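Side-chain contacts in L-ribulose 3-epimerase (Mesorhizobium loti, PDB 3VYL), which catalyses the epimerisation of L-ribulose at carbon 3 with a bound manganese ion, and probably accepts other ketoses less efficiently: residues Ile73-Asp77 with Lys78-Ala82; Gly84-Ile87 with Leu88-Thr91; Thr170-Asp173 with Asn174-Leu177; Asp265-Ala268 with Leu269-Ala273. All coordinates share one frame; numbering follows the deposited sequence.

Contact 1: Ile73-Asp77 with Lys78-Ala82; sequences ISSAD and KAVAA
I73 meets the first turn of helix 78-98 with its CG2 branch, which rests 3.9 Å from A81 O, while its side chain also packs on S126 and L130 of helix 120-139. Further along the loop, S75 turns its CB and OG against V80; S75 CB lies 4.1 Å from V80 CG1. With OG opposite the backbone N (chi1 174°), the S75 hydroxyl also accepts from D77 N at 3.0 Å, an ST turn that leads the chain into the helix. Replacing S75 by an alanine removes this acceptor, and D77 N would probably lose its side-chain mate and the turn ahead of the helix become freer to move. D77 itself is the N-cap. Its OD1 takes the amide V80 N at 2.7 Å in a nearly straight bond (166°), the donor standing well above the carboxylate plane. D77 O, in turn, accepts from A81 N at 3.2 Å, this time in the carbonyl plane. Side chain and carbonyl of one residue thus serve two successive amides at the helix start. The carboxylate's negative charge there is likely to be favoured by the helix dipole, and the amides in turn to stabilise its ionised form.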
loop_
_atom_site.group_PDB
_atom_site.type_symbol
_atom_site.label_atom_id
_atom_site.label_comp_id
_atom_site.label_asym_id
_atom_site.label_seq_id
_atom_site.Cartn_x
_atom_site.Cartn_y
_atom_site.Cartn_z
ATOM N N ILE A 73 2.004 -35.973 15.417
ATOM C CA ILE A 73 1.257 -36.097 16.652
ATOM C C ILE A 73 -0.234 -36.004 16.485
ATOM O O ILE A 73 -0.955 -36.176 17.420
ATOM C CB ILE A 73 1.682 -35.067 17.702
ATOM C CG1 ILE A 73 1.440 -33.659 17.228
ATOM C CG2 ILE A 73 3.143 -35.178 17.991
ATOM C CD1 ILE A 73 1.869 -32.662 18.248
ATOM N N SER A 74 -0.678 -35.627 15.311
ATOM C CA SER A 74 -2.076 -35.650 14.975
ATOM C C SER A 74 -2.525 -36.934 14.342
ATOM O O SER A 74 -3.674 -37.113 14.132
ATOM C CB SER A 74 -2.379 -34.508 14.032
ATOM O OG SER A 74 -1.418 -34.460 13.026
ATOM N N SER A 75 -1.606 -37.816 14.070
ATOM C CA SER A 75 -1.944 -39.036 13.409
ATOM C C SER A 75 -2.784 -39.982 14.227
ATOM O O SER A 75 -2.656 -40.059 15.419
ATOM C CB SER A 75 -0.686 -39.732 12.984
ATOM O OG SER A 75 -1.024 -40.973 12.461
ATOM N N ALA A 76 -3.664 -40.693 13.560
ATOM C CA ALA A 76 -4.435 -41.753 14.163
ATOM C C ALA A 76 -3.539 -42.881 14.597
ATOM O O ALA A 76 -3.796 -43.525 15.582
ATOM C CB ALA A 76 -5.480 -42.243 13.213
ATOM N N ASP A 77 -2.493 -43.155 13.841
ATOM C CA ASP A 77 -1.659 -44.262 14.173
ATOM C C ASP A 77 -0.838 -43.882 15.360
ATOM O O ASP A 77 -0.007 -43.028 15.306
ATOM C CB ASP A 77 -0.783 -44.615 12.985
ATOM C CG ASP A 77 0.497 -45.276 13.383
ATOM O OD1 ASP A 77 0.927 -45.088 14.517
ATOM O OD2 ASP A 77 1.082 -45.986 12.573
ATOM N N LYS A 78 -1.047 -44.595 16.438
ATOM C CA LYS A 78 -0.524 -44.213 17.718
ATOM C C LYS A 78 0.959 -44.203 17.731
ATOM O O LYS A 78 1.566 -43.444 18.436
ATOM C CB LYS A 78 -1.069 -45.112 18.807
ATOM C CG LYS A 78 -2.482 -44.770 19.202
ATOM C CD LYS A 78 -2.948 -45.541 20.416
ATOM C CE LYS A 78 -4.464 -45.625 20.465
ATOM N NZ LYS A 78 -4.916 -46.957 20.948
ATOM N N ALA A 79 1.555 -45.123 17.019
ATOM C CA ALA A 79 2.986 -45.225 17.005
ATOM C C ALA A 79 3.607 -44.007 16.402
ATOM O O ALA A 79 4.671 -43.601 16.787
ATOM C CB ALA A 79 3.400 -46.451 16.256
ATOM N N VAL A 80 2.974 -43.478 15.375
ATOM C CA VAL A 80 3.435 -42.263 14.753
ATOM C C VAL A 80 3.340 -41.069 15.670
ATOM O O VAL A 80 4.252 -40.292 15.783
ATOM C CB VAL A 80 2.630 -42.000 13.500
ATOM C CG1 VAL A 80 3.276 -40.917 12.693
ATOM C CG2 VAL A 80 2.570 -43.265 12.694
ATOM N N ALA A 81 2.221 -40.983 16.355
ATOM C CA ALA A 81 1.969 -39.933 17.348
ATOM C C ALA A 81 2.951 -39.974 18.524
ATOM O O ALA A 81 3.386 -38.922 19.027
ATOM C CB ALA A 81 0.535 -40.013 17.845
ATOM N N ALA A 82 3.301 -41.185 18.952
ATOM C CA ALA A 82 4.248 -41.365 20.040
ATOM C C ALA A 82 5.640 -40.940 19.605
ATOM O O ALA A 82 6.383 -40.330 20.381
ATOM C CB ALA A 82 4.246 -42.806 20.531
#

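Contact 2: Gly84-Ile87 with Leu88-Thr91; sequences GVEI and LNQT
I87 O is gripped twice by T91, from opposite faces of its carbonyl plane. T91 N donates at 3.0 Å in the regular helical bond, and the hydroxyl T91 OG1 donates to the same I87 O at 2.7 Å. The second bond is possible because OG1 stands beside T91's own backbone N (chi1 -49°), folded back along the helix toward the preceding turn. A valine in place of T91 lacks the hydroxyl, and I87 O would probably be left with the backbone amide alone while a methyl group faced the carbonyl. T91 also packs on I63 and I65 of strand 60-66, and I87 covers I65 beside it, so this face of helix 78-98 lies on the barrel.

Two residues earlier along the helix, V85 and N89 lie side by side, pointing the same way. V85 CG1 touches the amide nitrogen N89 ND2 at 3.4 Å, and N89 also packs on T136 of helix 120-139. E86 crosses N89 at about a right angle, the carboxylate and amide planes turned 66° apart; the side chains come no closer than 4.2 Å, E86 OE1 to N89 ND2. L88 lays its CB 3.4 Å from V85 O and sends its branches among L130 and V133 of helix 120-139. Chemically, the stretch is an ordinary helix in which the buried T91 hydroxyl has an acceptor one turn back in its own helix, which probably offsets the cost of lying against I63 and I65.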
loop_
_atom_site.group_PDB
_atom_site.type_symbol
_atom_site.label_atom_id
_atom_site.label_comp_id
_atom_site.label_asym_id
_atom_site.label_seq_id
_atom_site.Cartn_x
_atom_site.Cartn_y
_atom_site.Cartn_z
ATOM N N GLY A 84 6.195 -38.590 17.521
ATOM C CA GLY A 84 6.072 -37.140 17.656
ATOM C C GLY A 84 6.397 -36.644 19.054
ATOM O O GLY A 84 7.349 -35.879 19.253
ATOM N N VAL A 85 5.610 -37.090 20.030
ATOM C CA VAL A 85 5.836 -36.710 21.427
ATOM C C VAL A 85 7.306 -36.882 21.820
ATOM O O VAL A 85 7.878 -36.007 22.473
ATOM C CB VAL A 85 4.904 -37.473 22.393
ATOM C CG1 VAL A 85 5.204 -37.118 23.835
ATOM C CG2 VAL A 85 3.447 -37.173 22.082
ATOM N N GLU A 86 7.929 -37.984 21.408
ATOM C CA GLU A 86 9.334 -38.208 21.764
ATOM C C GLU A 86 10.291 -37.222 21.085
ATOM O O GLU A 86 11.314 -36.850 21.673
ATOM C CB GLU A 86 9.760 -39.671 21.532
ATOM C CG GLU A 86 11.176 -40.034 22.017
ATOM C CD GLU A 86 11.423 -39.789 23.513
ATOM O OE1 GLU A 86 10.454 -39.762 24.318
ATOM O OE2 GLU A 86 12.610 -39.635 23.891
ATOM N N ILE A 87 9.964 -36.800 19.862
ATOM C CA ILE A 87 10.750 -35.757 19.190
ATOM C C ILE A 87 10.565 -34.422 19.922
ATOM O O ILE A 87 11.534 -33.683 20.137
ATOM C CB ILE A 87 10.403 -35.615 17.691
ATOM C CG1 ILE A 87 10.958 -36.811 16.904
ATOM C CG2 ILE A 87 10.979 -34.316 17.123
ATOM C CD1 ILE A 87 10.226 -37.099 15.613
ATOM N N LEU A 88 9.322 -34.137 20.311
ATOM C CA LEU A 88 8.995 -32.941 21.085
ATOM C C LEU A 88 9.770 -32.867 22.404
ATOM O O LEU A 88 10.428 -31.851 22.689
ATOM C CB LEU A 88 7.485 -32.873 21.332
ATOM C CG LEU A 88 6.591 -31.962 20.480
ATOM C CD1 LEU A 88 7.161 -31.658 19.103
ATOM C CD2 LEU A 88 5.205 -32.571 20.367
ATOM N N ASN A 89 9.704 -33.951 23.186
ATOM C CA ASN A 89 10.378 -34.041 24.487
ATOM C C ASN A 89 11.887 -33.838 24.376
ATOM O O ASN A 89 12.505 -33.191 25.231
ATOM C CB ASN A 89 10.079 -35.376 25.169
ATOM C CG ASN A 89 8.673 -35.450 25.739
ATOM O OD1 ASN A 89 8.137 -34.468 26.259
ATOM N ND2 ASN A 89 8.072 -36.630 25.661
ATOM N N GLN A 90 12.471 -34.379 23.311
ATOM C CA GLN A 90 13.903 -34.256 23.087
ATOM C C GLN A 90 14.273 -32.815 22.741
ATOM O O GLN A 90 15.235 -32.269 23.275
ATOM C CB GLN A 90 14.341 -35.224 21.990
ATOM C CG GLN A 90 15.785 -35.692 22.111
ATOM C CD GLN A 90 16.123 -36.807 21.133
ATOM O OE1 GLN A 90 15.235 -37.519 20.648
ATOM N NE2 GLN A 90 17.412 -36.965 20.838
ATOM N N THR A 91 13.483 -32.200 21.866
ATOM C CA THR A 91 13.686 -30.808 21.449
ATOM C C THR A 91 13.627 -29.832 22.628
ATOM O O THR A 91 14.374 -28.848 22.675
ATOM C CB THR A 91 12.654 -30.393 20.375
ATOM O OG1 THR A 91 12.609 -31.389 19.345
ATOM C CG2 THR A 91 13.016 -29.038 19.750
#

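Contact 3: Thr170-Asp173 with Asn174-Leu177; sequences TGSD and NIFL
The backbone runs from S172 through D173 to N174 and on into strand 175-180, just after G171, the first residue past helix 160-170 (phi 66°), and this course brings S172 against N174 and both T170 and S172 against I175. S172 swings OG away from its own amide and beside its carbonyl carbon, which sets it in front of N174 N; that amide donates to S172 OG at 2.8 Å. The bond is almost straight at 171°, and spans two residues as in an ST turn. I175 fills the inside of the bend with its CD1 methyl, which meets T170 tip to tip, 3.8 Å from T170 OG1, and touches S172 CB at the same distance of 3.8 Å. T170 OG1 bonds mainly to I167 O in the helix before it and also receives a weak bond from S172 N.

The polar ends of the turn are held by neighbours: D173 OD2 forms a salt bridge with K138, and N174 ND2 donates to V142 O and A134 O. I175 touches A134, I167 and L146, so it packs against helices 120-139 and 160-170 and strand 143-147. This is an alpha-to-beta connection of a TIM barrel, made at the start of a strand whose far end carries the manganese ligand D180.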
loop_
_atom_site.group_PDB
_atom_site.type_symbol
_atom_site.label_atom_id
_atom_site.label_comp_id
_atom_site.label_asym_id
_atom_site.label_seq_id
_atom_site.Cartn_x
_atom_site.Cartn_y
_atom_site.Cartn_z
ATOM N N THR A 170 -6.612 -26.546 23.914
ATOM C CA THR A 170 -5.559 -27.250 24.661
ATOM C C THR A 170 -5.660 -26.989 26.165
ATOM O O THR A 170 -5.108 -27.740 26.974
ATOM C CB THR A 170 -4.134 -26.885 24.187
ATOM O OG1 THR A 170 -3.855 -25.508 24.481
ATOM C CG2 THR A 170 -3.971 -27.157 22.695
ATOM N N GLY A 171 -6.360 -25.914 26.520
ATOM C CA GLY A 171 -6.532 -25.515 27.903
ATOM C C GLY A 171 -5.240 -25.077 28.554
ATOM O O GLY A 171 -5.222 -24.745 29.740
ATOM N N SER A 172 -4.156 -25.065 27.790
ATOM C CA SER A 172 -2.865 -24.706 28.349
ATOM C C SER A 172 -2.607 -23.202 28.419
ATOM O O SER A 172 -3.217 -22.410 27.698
ATOM C CB SER A 172 -1.735 -25.382 27.583
ATOM O OG SER A 172 -0.483 -24.909 28.058
ATOM N N ASP A 173 -1.686 -22.833 29.304
ATOM C CA ASP A 173 -1.155 -21.483 29.381
ATOM C C ASP A 173 0.361 -21.462 29.128
ATOM O O ASP A 173 1.054 -20.520 29.529
ATOM C CB ASP A 173 -1.491 -20.847 30.735
ATOM C CG ASP A 173 -1.010 -21.683 31.921
ATOM O OD1 ASP A 173 -1.832 -21.924 32.835
ATOM O OD2 ASP A 173 0.178 -22.096 31.946
ATOM N N ASN A 174 0.874 -22.513 28.486
ATOM C CA ASN A 174 2.257 -22.509 28.015
ATOM C C ASN A 174 2.343 -22.744 26.501
ATOM O O ASN A 174 3.409 -23.030 25.945
ATOM C CB ASN A 174 3.124 -23.498 28.799
ATOM C CG ASN A 174 4.605 -23.173 28.696
ATOM O OD1 ASN A 174 4.985 -22.004 28.596
ATOM N ND2 ASN A 174 5.447 -24.202 28.696
ATOM N N ILE A 175 1.204 -22.617 25.836
ATOM C CA ILE A 175 1.168 -22.699 24.386
ATOM C C ILE A 175 0.787 -21.345 23.777
ATOM O O ILE A 175 -0.315 -20.832 23.989
ATOM C CB ILE A 175 0.251 -23.841 23.895
ATOM C CG1 ILE A 175 0.792 -25.191 24.370
ATOM C CG2 ILE A 175 0.151 -23.826 22.376
ATOM C CD1 ILE A 175 -0.175 -26.341 24.206
ATOM N N PHE A 176 1.727 -20.773 23.033
ATOM C CA PHE A 176 1.520 -19.500 22.352
ATOM C C PHE A 176 1.578 -19.645 20.827
ATOM O O PHE A 176 1.746 -20.751 20.305
ATOM C CB PHE A 176 2.538 -18.469 22.846
ATOM C CG PHE A 176 2.482 -18.230 24.325
ATOM C CD1 PHE A 176 1.427 -17.512 24.893
ATOM C CD2 PHE A 176 3.481 -18.727 25.164
ATOM C CE1 PHE A 176 1.374 -17.294 26.261
ATOM C CE2 PHE A 176 3.427 -18.510 26.536
ATOM C CZ PHE A 176 2.374 -17.794 27.082
ATOM N N LEU A 177 1.420 -18.525 20.125
ATOM C CA LEU A 177 1.475 -18.500 18.664
ATOM C C LEU A 177 2.831 -18.083 18.131
ATOM O O LEU A 177 3.487 -17.176 18.667
ATOM C CB LEU A 177 0.409 -17.579 18.071
ATOM C CG LEU A 177 -1.053 -17.980 18.174
ATOM C CD1 LEU A 177 -1.892 -16.833 17.634
ATOM C CD2 LEU A 177 -1.332 -19.278 17.428
#

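Contact 4: Asp265-Ala268 with Leu269-Ala273; sequences DNMA and LAKHA
L269 sets both its amide and its CB against D265 O: L269 N bonds it at 3.1 Å, and L269 CB lies 3.6 Å from the same D265 O, while the branches reach F214, W263 and F240. D265 also caps the start of the helix, D265 OD2 taking M267 N at 3.3 Å and, weakly, A268 N.

A268 contributes through its backbone, A268 O accepting from H272 N at 2.9 Å. Its own side chain packs on R286 of the second subunit, and H272 NE2 is bonded to T283 of that subunit, so A268 and H272 take part in the interface with the second subunit.

M267 has K271, one helical turn on, as its partner, their chains crossing obliquely. M267 bends at its second and third torsions, which folds the thioether toward the lysine: M267 CG lies 3.9 Å from K271 CE and M267 SD 4.0 Å from the same K271 CE. The aliphatic part of the lysine thus flanks the methionine, while K271 NZ makes a weak hydrogen bond to D29 O of helix 17-30, on which M267 also packs.

The arrangement is an aspartate-capped first turn of the long helix 266-292, which comes after the last barrel strand, 238-240, and the short helix 250-255, and joins the TIM barrel to a neighbouring subunit.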
loop_
_atom_site.group_PDB
_atom_site.type_symbol
_atom_site.label_atom_id
_atom_site.label_comp_id
_atom_site.label_asym_id
_atom_site.label_seq_id
_atom_site.Cartn_x
_atom_site.Cartn_y
_atom_site.Cartn_z
ATOM N N ASP A 265 24.939 -13.791 -1.430
ATOM C CA ASP A 265 25.769 -13.202 -0.389
ATOM C C ASP A 265 24.955 -13.036 0.887
ATOM O O ASP A 265 24.237 -12.044 1.050
ATOM C CB ASP A 265 26.301 -11.853 -0.880
ATOM C CG ASP A 265 27.167 -11.142 0.143
ATOM O OD1 ASP A 265 27.559 -9.994 -0.150
ATOM O OD2 ASP A 265 27.457 -11.706 1.228
ATOM N N ASN A 266 25.074 -13.994 1.798
ATOM C CA ASN A 266 24.264 -13.961 3.014
ATOM C C ASN A 266 24.705 -13.019 4.123
ATOM O O ASN A 266 23.958 -12.822 5.083
ATOM C CB ASN A 266 24.022 -15.359 3.588
ATOM C CG ASN A 266 25.293 -16.147 3.791
ATOM O OD1 ASN A 266 25.277 -17.163 4.468
ATOM N ND2 ASN A 266 26.377 -15.706 3.193
ATOM N N MET A 267 25.898 -12.441 4.013
ATOM C CA MET A 267 26.257 -11.389 4.951
ATOM C C MET A 267 25.506 -10.123 4.563
ATOM O O MET A 267 24.927 -9.464 5.425
ATOM C CB MET A 267 27.765 -11.128 5.002
ATOM C CG MET A 267 28.171 -10.067 6.023
ATOM S SD MET A 267 27.544 -10.369 7.695
ATOM C CE MET A 267 28.632 -11.660 8.287
ATOM N N ALA A 268 25.512 -9.798 3.270
ATOM C CA ALA A 268 24.787 -8.638 2.768
ATOM C C ALA A 268 23.306 -8.775 3.126
ATOM O O ALA A 268 22.707 -7.873 3.703
ATOM C CB ALA A 268 24.969 -8.494 1.267
ATOM N N LEU A 269 22.749 -9.940 2.809
ATOM C CA LEU A 269 21.385 -10.276 3.136
ATOM C C LEU A 269 21.085 -10.053 4.618
ATOM O O LEU A 269 20.081 -9.427 4.953
ATOM C CB LEU A 269 21.081 -11.722 2.722
ATOM C CG LEU A 269 19.690 -12.236 3.097
ATOM C CD1 LEU A 269 18.673 -11.855 2.030
ATOM C CD2 LEU A 269 19.711 -13.734 3.340
ATOM N N ALA A 270 21.947 -10.548 5.504
ATOM C CA ALA A 270 21.686 -10.428 6.945
ATOM C C ALA A 270 21.790 -8.983 7.464
ATOM O O ALA A 270 20.865 -8.489 8.118
ATOM C CB ALA A 270 22.581 -11.362 7.736
ATOM N N LYS A 271 22.903 -8.315 7.163
ATOM C CA LYS A 271 23.082 -6.908 7.519
ATOM C C LYS A 271 21.891 -6.072 7.049
ATOM O O LYS A 271 21.389 -5.219 7.794
ATOM C CB LYS A 271 24.367 -6.333 6.912
ATOM C CG LYS A 271 25.669 -6.743 7.590
ATOM C CD LYS A 271 26.829 -5.904 7.059
ATOM C CE LYS A 271 28.187 -6.446 7.490
ATOM N NZ LYS A 271 28.424 -6.397 8.959
ATOM N N HIS A 272 21.444 -6.321 5.818
ATOM C CA HIS A 272 20.283 -5.622 5.252
ATOM C C HIS A 272 19.026 -5.911 6.030
ATOM O O HIS A 272 18.249 -5.005 6.342
ATOM C CB HIS A 272 20.086 -6.008 3.797
ATOM C CG HIS A 272 18.854 -5.412 3.171
ATOM N ND1 HIS A 272 17.633 -5.981 3.283
ATOM C CD2 HIS A 272 18.685 -4.268 2.399
ATOM C CE1 HIS A 272 16.740 -5.239 2.611
ATOM N NE2 HIS A 272 17.385 -4.195 2.071
ATOM N N ALA A 273 18.818 -7.175 6.360
ATOM C CA ALA A 273 17.644 -7.562 7.113
ATOM C C ALA A 273 17.680 -6.919 8.488
ATOM O O ALA A 273 16.635 -6.565 9.038
ATOM C CB ALA A 273 17.553 -9.071 7.224
#

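From the N terminus the four contacts follow in series, none nested in or crossing another. Contact 1 closes the loop between strand 60-66 and helix 78-98, and contact 2 continues on that helix; the two touch where I73 CG2 packs 3.5 Å from G84 CA, so the loop lies over the helix it starts. Contact 3 closes the return from helix 160-170 to strand 175-180, about 17 Å from contact 2 between centres; both pack on helix 120-139. Contact 4 opens helix 266-292 across the chain's centre, about 34 Å from contact 3 between centres. Together they span loops, helices and a strand of one barrel and, through contact 4, its subunit interface.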